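Local coordinates for acetone carboxylase alpha subunit (Xanthobacter autotrophicus Py2, PDB 5M45), which forms the alpha subunit of a bacterial carboxylase and belongs to the hydantoinase B/oxoprolinase family, at residues A117-N125 against P766-V774; K384-R394 against Y758-P766. All coordinates share one frame; numbering follows the deposited sequence.

Contact 1: residues A117-N125 against P766-V774; sequences AAIKYMIEN and PDVHTVQFV. With MG (magnesium ion), chain Q; AE4 (3,6,9,12,15-pentaoxaheptadecan-1-ol), chain P.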
loop_
_atom_site.group_PDB
_atom_site.type_symbol
_atom_site.label_atom_id
_atom_site.label_comp_id
_atom_site.label_asym_id
_atom_site.label_seq_id
_atom_site.Cartn_x
_atom_site.Cartn_y
_atom_site.Cartn_z
ATOM N N ALA A 117 -1.371 22.803 1.034
ATOM C CA ALA A 117 -2.672 22.153 1.071
ATOM C C ALA A 117 -2.701 20.957 2.048
ATOM O O ALA A 117 -3.724 20.701 2.656
ATOM C CB ALA A 117 -3.112 21.746 -0.333
ATOM N N ALA A 118 -1.591 20.249 2.206
ATOM C CA ALA A 118 -1.493 19.182 3.211
ATOM C C ALA A 118 -1.552 19.754 4.643
ATOM O O ALA A 118 -2.243 19.193 5.507
ATOM C CB ALA A 118 -0.242 18.338 3.031
ATOM N N ILE A 119 -0.838 20.847 4.883
ATOM C CA ILE A 119 -0.925 21.544 6.173
ATOM C C ILE A 119 -2.398 21.986 6.437
ATOM O O ILE A 119 -2.925 21.772 7.531
ATOM C CB ILE A 119 0.025 22.758 6.220
ATOM C CG1 ILE A 119 1.484 22.308 6.277
ATOM C CG2 ILE A 119 -0.265 23.640 7.440
ATOM C CD1 ILE A 119 2.502 23.350 5.829
ATOM N N LYS A 120 -3.058 22.543 5.417
ATOM C CA LYS A 120 -4.439 22.991 5.589
ATOM C C LYS A 120 -5.417 21.815 5.866
ATOM O O LYS A 120 -6.391 21.977 6.619
ATOM C CB LYS A 120 -4.887 23.851 4.394
ATOM C CG LYS A 120 -4.144 25.179 4.311
ATOM C CD LYS A 120 -4.225 25.851 2.938
ATOM C CE LYS A 120 -3.205 26.968 2.825
ATOM N NZ LYS A 120 -3.258 27.682 1.538
ATOM N N TYR A 121 -5.160 20.639 5.280
ATOM C CA TYR A 121 -5.926 19.438 5.615
ATOM C C TYR A 121 -5.801 19.089 7.131
ATOM O O TYR A 121 -6.795 18.751 7.792
ATOM C CB TYR A 121 -5.505 18.238 4.743
ATOM C CG TYR A 121 -6.361 16.994 4.934
ATOM C CD1 TYR A 121 -7.549 16.830 4.220
ATOM C CD2 TYR A 121 -6.008 15.999 5.838
ATOM C CE1 TYR A 121 -8.339 15.696 4.383
ATOM C CE2 TYR A 121 -6.793 14.846 6.005
ATOM C CZ TYR A 121 -7.956 14.700 5.287
ATOM O OH TYR A 121 -8.750 13.608 5.444
ATOM N N MET A 122 -4.586 19.135 7.655
ATOM C CA MET A 122 -4.355 18.946 9.107
ATOM C C MET A 122 -5.095 19.972 9.951
ATOM O O MET A 122 -5.706 19.636 10.985
ATOM C CB MET A 122 -2.840 18.924 9.455
ATOM C CG MET A 122 -2.064 17.748 8.826
ATOM S SD MET A 122 -0.390 17.488 9.460
ATOM C CE MET A 122 0.570 18.665 8.543
ATOM N N ILE A 123 -5.068 21.215 9.517
ATOM C CA ILE A 123 -5.785 22.307 10.202
ATOM C C ILE A 123 -7.291 22.000 10.245
ATOM O O ILE A 123 -7.910 21.979 11.308
ATOM C CB ILE A 123 -5.506 23.667 9.518
ATOM C CG1 ILE A 123 -4.032 24.033 9.694
ATOM C CG2 ILE A 123 -6.413 24.756 10.107
ATOM C CD1 ILE A 123 -3.588 25.314 9.017
ATOM N N GLU A 124 -7.856 21.702 9.086
ATOM C CA GLU A 124 -9.291 21.527 8.921
ATOM C C GLU A 124 -9.841 20.235 9.527
ATOM O O GLU A 124 -11.040 20.146 9.799
ATOM C CB GLU A 124 -9.577 21.535 7.432
ATOM C CG GLU A 124 -10.974 21.817 7.035
ATOM C CD GLU A 124 -11.519 23.214 7.396
ATOM O OE1 GLU A 124 -12.674 23.398 6.957
ATOM O OE2 GLU A 124 -10.963 24.118 8.104
ATOM N N ASN A 125 -8.994 19.218 9.715
ATOM C CA ASN A 125 -9.425 17.932 10.270
ATOM C C ASN A 125 -8.978 17.695 11.746
ATOM O O ASN A 125 -9.072 16.574 12.269
ATOM C CB ASN A 125 -8.959 16.818 9.366
ATOM C CG ASN A 125 -9.742 16.783 8.068
ATOM O OD1 ASN A 125 -10.791 16.128 7.996
ATOM N ND2 ASN A 125 -9.296 17.537 7.067
ATOM N N PRO A 766 -16.089 8.737 6.744
ATOM C CA PRO A 766 -16.355 9.417 8.034
ATOM C C PRO A 766 -15.212 10.311 8.520
ATOM O O PRO A 766 -14.022 9.938 8.361
ATOM C CB PRO A 766 -16.539 8.244 9.020
ATOM C CG PRO A 766 -16.963 7.077 8.140
ATOM C CD PRO A 766 -16.188 7.270 6.866
ATOM N N ASP A 767 -15.562 11.453 9.117
ATOM C CA ASP A 767 -14.596 12.417 9.711
ATOM C C ASP A 767 -13.660 13.114 8.682
ATOM O O ASP A 767 -12.693 13.743 9.093
ATOM C CB ASP A 767 -13.745 11.746 10.822
ATOM C CG ASP A 767 -12.981 12.765 11.731
ATOM O OD1 ASP A 767 -13.631 13.787 12.139
ATOM O OD2 ASP A 767 -11.761 12.529 12.043
ATOM N N VAL A 768 -13.943 13.026 7.385
ATOM C CA VAL A 768 -13.129 13.666 6.349
ATOM C C VAL A 768 -13.705 15.050 5.962
ATOM O O VAL A 768 -14.856 15.161 5.484
ATOM C CB VAL A 768 -13.001 12.768 5.090
ATOM C CG1 VAL A 768 -12.236 13.477 3.984
ATOM C CG2 VAL A 768 -12.299 11.442 5.457
ATOM N N HIS A 769 -12.906 16.095 6.158
ATOM C CA HIS A 769 -13.276 17.463 5.786
ATOM C C HIS A 769 -12.302 17.963 4.714
ATOM O O HIS A 769 -11.123 18.162 5.004
ATOM C CB HIS A 769 -13.171 18.370 7.009
ATOM C CG HIS A 769 -13.968 17.897 8.182
ATOM N ND1 HIS A 769 -13.525 16.893 9.034
ATOM C CD2 HIS A 769 -15.198 18.255 8.623
ATOM C CE1 HIS A 769 -14.444 16.682 9.965
ATOM N NE2 HIS A 769 -15.464 17.492 9.731
ATOM N N THR A 770 -12.764 18.140 3.482
ATOM C CA THR A 770 -11.849 18.535 2.413
ATOM C C THR A 770 -11.766 20.057 2.349
ATOM O O THR A 770 -12.720 20.762 2.722
ATOM C CB THR A 770 -12.253 17.948 1.035
ATOM O OG1 THR A 770 -13.629 18.201 0.792
ATOM C CG2 THR A 770 -12.095 16.465 0.988
ATOM N N VAL A 771 -10.629 20.580 1.897
ATOM C CA VAL A 771 -10.422 22.032 1.815
ATOM C C VAL A 771 -10.751 22.494 0.392
ATOM O O VAL A 771 -10.264 21.914 -0.563
ATOM C CB VAL A 771 -8.975 22.432 2.200
ATOM C CG1 VAL A 771 -8.853 23.969 2.325
ATOM C CG2 VAL A 771 -8.570 21.750 3.501
ATOM N N GLN A 772 -11.537 23.558 0.266
ATOM C CA GLN A 772 -11.978 24.007 -1.045
ATOM C C GLN A 772 -11.081 25.165 -1.526
ATOM O O GLN A 772 -10.892 26.146 -0.789
ATOM C CB GLN A 772 -13.432 24.439 -0.936
ATOM C CG GLN A 772 -14.116 24.620 -2.280
ATOM C CD GLN A 772 -14.112 23.350 -3.116
ATOM O OE1 GLN A 772 -13.713 23.343 -4.292
ATOM N NE2 GLN A 772 -14.529 22.255 -2.505
ATOM N N PHE A 773 -10.492 25.037 -2.720
ATOM C CA PHE A 773 -9.604 26.072 -3.278
ATOM C C PHE A 773 -10.123 26.708 -4.578
ATOM O O PHE A 773 -9.528 27.680 -5.020
ATOM C CB PHE A 773 -8.175 25.523 -3.533
ATOM C CG PHE A 773 -7.505 24.941 -2.333
ATOM C CD1 PHE A 773 -6.757 25.743 -1.455
ATOM C CD2 PHE A 773 -7.592 23.607 -2.074
ATOM C CE1 PHE A 773 -6.153 25.188 -0.327
ATOM C CE2 PHE A 773 -6.927 23.029 -0.972
ATOM C CZ PHE A 773 -6.230 23.830 -0.089
ATOM N N VAL A 774 -11.158 26.144 -5.208
ATOM C CA VAL A 774 -11.657 26.583 -6.512
ATOM C C VAL A 774 -13.195 26.597 -6.500
ATOM O O VAL A 774 -13.816 26.031 -5.601
ATOM C CB VAL A 774 -11.182 25.663 -7.665
ATOM C CG1 VAL A 774 -9.665 25.501 -7.658
ATOM C CG2 VAL A 774 -11.807 24.267 -7.577
HETATM MG MG MG Q . -17.019 15.114 4.596
HETATM C C2 AE4 P . -14.049 34.169 -4.234
HETATM C C3 AE4 P . -13.814 33.602 -2.835
HETATM O O4 AE4 P . -12.589 34.125 -2.312
HETATM C C5 AE4 P . -12.445 34.059 -0.885
HETATM C C6 AE4 P . -10.965 33.957 -0.496
HETATM O O7 AE4 P . -10.617 32.661 0.016
HETATM C C8 AE4 P . -10.590 31.649 -1.002
HETATM C C9 AE4 P . -10.298 30.303 -0.362
HETATM C C11 AE4 P . -8.455 29.350 -1.584
HETATM O O10 AE4 P . -8.893 30.054 -0.425
HETATM C C12 AE4 P . -7.219 30.037 -2.140
HETATM O O13 AE4 P . -6.041 29.557 -1.488
HETATM C C14 AE4 P . -4.887 29.693 -2.307
HETATM C C15 AE4 P . -3.637 29.359 -1.502
HETATM O O16 AE4 P . -3.597 27.947 -1.299
HETATM C C17 AE4 P . -2.755 27.243 -2.205
HETATM C C18 AE4 P . -2.681 25.796 -1.733
HETATM O O19 AE4 P . -2.186 25.749 -0.375
HETATM O O HOH W 1 -11.852 16.101 11.994
HETATM O O HOH W 2 -17.370 13.221 5.939
#

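Contact 2: residues K384-R394 against Y758-P766; sequences KGTWMNPDDRR and YSMDISELP. With MG (magnesium ion), chain Q.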
loop_
_atom_site.group_PDB
_atom_site.type_symbol
_atom_site.label_atom_id
_atom_site.label_comp_id
_atom_site.label_asym_id
_atom_site.label_seq_id
_atom_site.Cartn_x
_atom_site.Cartn_y
_atom_site.Cartn_z
ATOM N N LYS A 384 -16.682 19.862 -10.876
ATOM C CA LYS A 384 -16.507 18.614 -10.114
ATOM C C LYS A 384 -16.807 17.402 -10.981
ATOM O O LYS A 384 -17.836 17.332 -11.637
ATOM C CB LYS A 384 -17.436 18.635 -8.859
ATOM C CG LYS A 384 -17.214 17.541 -7.804
ATOM C CD LYS A 384 -15.800 17.543 -7.219
ATOM C CE LYS A 384 -15.663 16.556 -6.043
ATOM N NZ LYS A 384 -14.258 16.483 -5.547
ATOM N N GLY A 385 -15.929 16.410 -10.943
ATOM C CA GLY A 385 -16.045 15.216 -11.787
ATOM C C GLY A 385 -15.164 15.145 -13.023
ATOM O O GLY A 385 -15.028 14.053 -13.612
ATOM N N THR A 386 -14.598 16.281 -13.439
ATOM C CA THR A 386 -13.603 16.328 -14.503
ATOM C C THR A 386 -12.297 15.671 -14.040
ATOM O O THR A 386 -12.081 15.426 -12.841
ATOM C CB THR A 386 -13.327 17.779 -14.977
ATOM O OG1 THR A 386 -12.865 18.552 -13.859
ATOM C CG2 THR A 386 -14.605 18.452 -15.572
ATOM N N TRP A 387 -11.400 15.401 -14.984
ATOM C CA TRP A 387 -10.105 14.776 -14.640
ATOM C C TRP A 387 -9.232 15.641 -13.718
ATOM O O TRP A 387 -8.443 15.082 -12.937
ATOM C CB TRP A 387 -9.319 14.348 -15.905
ATOM C CG TRP A 387 -8.825 15.520 -16.770
ATOM C CD1 TRP A 387 -9.424 16.037 -17.903
ATOM C CD2 TRP A 387 -7.645 16.276 -16.553
ATOM N NE1 TRP A 387 -8.655 17.078 -18.395
ATOM C CE2 TRP A 387 -7.561 17.239 -17.584
ATOM C CE3 TRP A 387 -6.616 16.221 -15.593
ATOM C CZ2 TRP A 387 -6.482 18.141 -17.676
ATOM C CZ3 TRP A 387 -5.576 17.127 -15.676
ATOM C CH2 TRP A 387 -5.503 18.068 -16.709
ATOM N N MET A 388 -9.348 16.975 -13.827
ATOM C CA MET A 388 -8.637 17.924 -12.958
ATOM C C MET A 388 -9.294 18.184 -11.572
ATOM O O MET A 388 -8.683 18.811 -10.724
ATOM C CB MET A 388 -8.327 19.265 -13.668
ATOM C CG MET A 388 -9.530 20.142 -14.016
ATOM S SD MET A 388 -10.288 19.820 -15.617
ATOM C CE MET A 388 -9.050 20.534 -16.714
ATOM N N ASN A 389 -10.517 17.698 -11.348
ATOM C CA ASN A 389 -11.196 17.810 -10.022
ATOM C C ASN A 389 -12.114 16.584 -9.846
ATOM O O ASN A 389 -13.336 16.706 -9.844
ATOM C CB ASN A 389 -11.939 19.143 -9.923
ATOM C CG ASN A 389 -12.523 19.428 -8.550
ATOM O OD1 ASN A 389 -12.163 18.796 -7.502
ATOM N ND2 ASN A 389 -13.463 20.365 -8.522
ATOM N N PRO A 390 -11.509 15.388 -9.717
ATOM C CA PRO A 390 -12.323 14.168 -9.725
ATOM C C PRO A 390 -13.193 14.010 -8.510
ATOM O O PRO A 390 -12.882 14.545 -7.447
ATOM C CB PRO A 390 -11.294 13.026 -9.793
ATOM C CG PRO A 390 -10.000 13.663 -10.173
ATOM C CD PRO A 390 -10.048 15.075 -9.682
ATOM N N ASP A 391 -14.241 13.220 -8.662
ATOM C CA ASP A 391 -15.236 12.959 -7.605
ATOM C C ASP A 391 -15.299 11.482 -7.202
ATOM O O ASP A 391 -16.363 10.991 -6.756
ATOM C CB ASP A 391 -16.617 13.477 -8.085
ATOM C CG ASP A 391 -17.117 12.745 -9.368
ATOM O OD1 ASP A 391 -16.379 12.014 -10.033
ATOM O OD2 ASP A 391 -18.315 12.871 -9.701
ATOM N N ASP A 392 -14.179 10.757 -7.358
ATOM C CA ASP A 392 -14.127 9.335 -6.989
ATOM C C ASP A 392 -12.812 8.985 -6.308
ATOM O O ASP A 392 -11.743 9.223 -6.854
ATOM C CB ASP A 392 -14.357 8.407 -8.192
ATOM C CG ASP A 392 -14.621 6.969 -7.773
ATOM O OD1 ASP A 392 -13.670 6.223 -7.425
ATOM O OD2 ASP A 392 -15.813 6.570 -7.720
ATOM N N ARG A 393 -12.917 8.370 -5.135
ATOM C CA ARG A 393 -11.774 8.084 -4.281
ATOM C C ARG A 393 -10.909 6.930 -4.765
ATOM O O ARG A 393 -9.926 6.642 -4.116
ATOM C CB ARG A 393 -12.226 7.828 -2.827
ATOM C CG ARG A 393 -13.041 6.570 -2.587
ATOM C CD ARG A 393 -13.494 6.518 -1.125
ATOM N NE ARG A 393 -14.271 5.326 -0.796
ATOM C CZ ARG A 393 -13.770 4.130 -0.481
ATOM N NH1 ARG A 393 -14.590 3.135 -0.200
ATOM N NH2 ARG A 393 -12.470 3.890 -0.457
ATOM N N ARG A 394 -11.266 6.283 -5.889
ATOM C CA ARG A 394 -10.467 5.172 -6.450
ATOM C C ARG A 394 -9.445 5.556 -7.511
ATOM O O ARG A 394 -8.720 4.675 -7.956
ATOM C CB ARG A 394 -11.376 4.075 -7.042
ATOM C CG ARG A 394 -12.247 3.386 -5.994
ATOM C CD ARG A 394 -13.333 2.523 -6.621
ATOM N NE ARG A 394 -14.240 3.352 -7.368
ATOM C CZ ARG A 394 -15.179 2.914 -8.195
ATOM N NH1 ARG A 394 -15.359 1.609 -8.410
ATOM N NH2 ARG A 394 -15.925 3.788 -8.839
ATOM N N TYR A 758 -21.875 6.475 -11.604
ATOM C CA TYR A 758 -21.665 6.163 -10.196
ATOM C C TYR A 758 -20.253 6.527 -9.753
ATOM O O TYR A 758 -19.272 6.048 -10.334
ATOM C CB TYR A 758 -21.974 4.692 -9.936
ATOM C CG TYR A 758 -23.440 4.399 -10.102
ATOM C CD1 TYR A 758 -23.988 4.083 -11.362
ATOM C CD2 TYR A 758 -24.320 4.525 -9.013
ATOM C CE1 TYR A 758 -25.360 3.877 -11.513
ATOM C CE2 TYR A 758 -25.667 4.319 -9.167
ATOM C CZ TYR A 758 -26.177 3.986 -10.415
ATOM O OH TYR A 758 -27.521 3.732 -10.482
ATOM N N SER A 759 -20.165 7.378 -8.723
ATOM C CA SER A 759 -18.879 7.801 -8.157
ATOM C C SER A 759 -19.034 8.108 -6.644
ATOM O O SER A 759 -20.118 8.460 -6.196
ATOM C CB SER A 759 -18.348 9.015 -8.926
ATOM O OG SER A 759 -19.311 10.051 -8.863
ATOM N N MET A 760 -17.970 7.932 -5.877
ATOM C CA MET A 760 -17.980 8.185 -4.434
ATOM C C MET A 760 -16.740 8.999 -4.060
ATOM O O MET A 760 -15.611 8.504 -4.135
ATOM C CB MET A 760 -18.019 6.850 -3.683
ATOM C CG MET A 760 -18.181 6.938 -2.176
ATOM S SD MET A 760 -17.853 5.339 -1.298
ATOM C CE MET A 760 -18.562 5.746 0.301
ATOM N N ASP A 761 -16.967 10.248 -3.668
ATOM C CA ASP A 761 -15.895 11.176 -3.295
ATOM C C ASP A 761 -15.263 10.853 -1.927
ATOM O O ASP A 761 -15.920 10.307 -1.047
ATOM C CB ASP A 761 -16.418 12.626 -3.313
ATOM C CG ASP A 761 -15.292 13.652 -3.199
ATOM O OD1 ASP A 761 -14.543 13.813 -4.184
ATOM O OD2 ASP A 761 -15.123 14.274 -2.105
ATOM N N ILE A 762 -13.986 11.193 -1.755
ATOM C CA ILE A 762 -13.292 11.011 -0.472
ATOM C C ILE A 762 -14.001 11.709 0.711
ATOM O O ILE A 762 -13.971 11.206 1.826
ATOM C CB ILE A 762 -11.802 11.402 -0.551
ATOM C CG1 ILE A 762 -11.028 10.945 0.705
ATOM C CG2 ILE A 762 -11.603 12.911 -0.751
ATOM C CD1 ILE A 762 -11.087 9.452 0.984
ATOM N N SER A 763 -14.667 12.843 0.463
ATOM C CA SER A 763 -15.407 13.530 1.542
ATOM C C SER A 763 -16.632 12.767 2.073
ATOM O O SER A 763 -17.154 13.152 3.104
ATOM C CB SER A 763 -15.842 14.933 1.111
ATOM O OG SER A 763 -16.725 14.823 -0.035
ATOM N N GLU A 764 -17.079 11.711 1.391
ATOM C CA GLU A 764 -18.141 10.839 1.880
ATOM C C GLU A 764 -17.675 9.866 2.979
ATOM O O GLU A 764 -18.504 9.253 3.614
ATOM C CB GLU A 764 -18.820 10.068 0.710
ATOM C CG GLU A 764 -19.464 11.045 -0.293
ATOM C CD GLU A 764 -19.981 10.395 -1.557
ATOM O OE1 GLU A 764 -20.716 9.401 -1.384
ATOM O OE2 GLU A 764 -19.651 10.850 -2.715
ATOM N N LEU A 765 -16.365 9.686 3.199
ATOM C CA LEU A 765 -15.923 8.800 4.273
ATOM C C LEU A 765 -15.996 9.503 5.641
ATOM O O LEU A 765 -15.966 10.749 5.697
ATOM C CB LEU A 765 -14.514 8.272 4.000
ATOM C CG LEU A 765 -14.301 7.346 2.792
ATOM C CD1 LEU A 765 -12.900 6.754 2.805
ATOM C CD2 LEU A 765 -15.296 6.206 2.684
ATOM N N PRO A 766 -16.089 8.737 6.744
ATOM C CA PRO A 766 -16.355 9.417 8.034
ATOM C C PRO A 766 -15.212 10.311 8.520
ATOM O O PRO A 766 -14.022 9.938 8.361
ATOM C CB PRO A 766 -16.539 8.244 9.020
ATOM C CG PRO A 766 -16.963 7.077 8.140
ATOM C CD PRO A 766 -16.188 7.270 6.866
HETATM MG MG MG Q . -17.019 15.114 4.596
HETATM O O HOH W 3 -13.798 16.433 -2.081
HETATM O O HOH W 4 -19.096 11.642 -6.194
HETATM O O HOH W 5 -18.231 2.953 -10.847
HETATM O O HOH W 2 -17.370 13.221 5.939
#

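Contact 1: residues A117-N125 against P766-V774
The amide of Asn-125 reads the backbone of His-769 in both directions, an example of one side chain joining a helix end to an irregular C-terminal tail. Its OD1 takes the His-769 N-H at 2.8 Å on a lone pair in the carbonyl plane, while its ND2 gives a hydrogen to His-769 O, also at 2.8 Å. A third bond, from His-769 ND1 to the same OD1 (3.0 Å), lies in the imidazole plane but arrives 51° above the amide carbonyl plane. The amide is held in turn by its other N-H, which reaches back to Tyr-121 O in the last helical turn (2.9 Å), and its ND2 sits over the centre of the Tyr-121 ring.

Toward the chain's end the contact turns apolar. Val-771 sets CG2 against the helix backbone at Lys-120 O, and Phe-773 touches Ala-117 CB with CZ and meets Lys-120 CD at its ring edge. Extended beyond CG, Lys-120 carries NZ past that ring to AE4 O19 (2.9 Å) and to a salt bridge with Asp-100. Val-768, which sets CG1 against Tyr-121 OH, lends its carbonyl to a magnesium ion. The tyrosine hydroxyl bonds His-218 and Arg-222 of the second subunit. The tail runs along helix 111-124, with helix 24-38 beside Lys-120 and Val-771, helix 349-361 against Ala-117 and Phe-773, and strand 138-141 against Ala-118 and Met-122.

Contact 2: residues K384-R394 against Y758-P766
Lys-384 and Asp-761 form a salt bridge, NZ to OD1 at 3.0 Å, between two irregular segments that each carry an Asx turn. The ammonium comes from above the carboxylate plane and also donates to Pro-390 O within its own loop. On Asp-761 the other oxygen, OD2, closes that residue's Asx turn by accepting from Ser-763 N, and it takes the Ser-763 hydroxyl (2.7 Å) on its anti lone pair. Asp-761 stands just before the 3-10 segment 762-764.

Asp-392 is the counterpart in 384-394. Its OD1 closes a turn to Arg-394 N and, with OD2, is gripped side-on by NE and NH2 of Arg-394. With CG anti to the backbone N (chi1 -167°), the carboxylate can also reach across to Met-760 N, which meets OD2 at 3.1 Å from the face opposite to Arg-394 NH2. Four donors therefore fix this buried carboxylate, which probably favours its charged form. Arg-393 N returns a bond to Met-760 O (2.9 Å), so the neighbours Asp-392 and Arg-393 take the N-H and the carbonyl of Met-760.

Farther out, Arg-393 runs alongside Met-760 and crosses Leu-765 at about a right angle. Its NH1 and NH2 bond Arg-225 O and Val-224 O of the second subunit. Leu-765 CD2 covers one guanidinium face, while Met-760 SD lies at the edge and accepts a weak but nearly straight bond from NE (3.6 Å, 168°).

Together the contacts illustrate how a C-terminal tail without regular structure can be anchored at neighbouring points along the chain. Contact 1 and contact 2 share Pro-766, their centres lie about 15 Å apart, and both are partly buried at the border with the second subunit, though only contact 1 includes an exposed touching residue, His-769. Residues 758-766 meet another loop and are joined to it by a salt bridge, a carboxylate-to-backbone bond and the packing of an arginine; residues 766-774 meet a helix through one amide and a row of apolar contacts leading to the AE4 pocket. Ser-763 and Val-768 bind the same magnesium ion through their carbonyls, and Val-768 CG1 packs on Ile-762 O (3.6 Å).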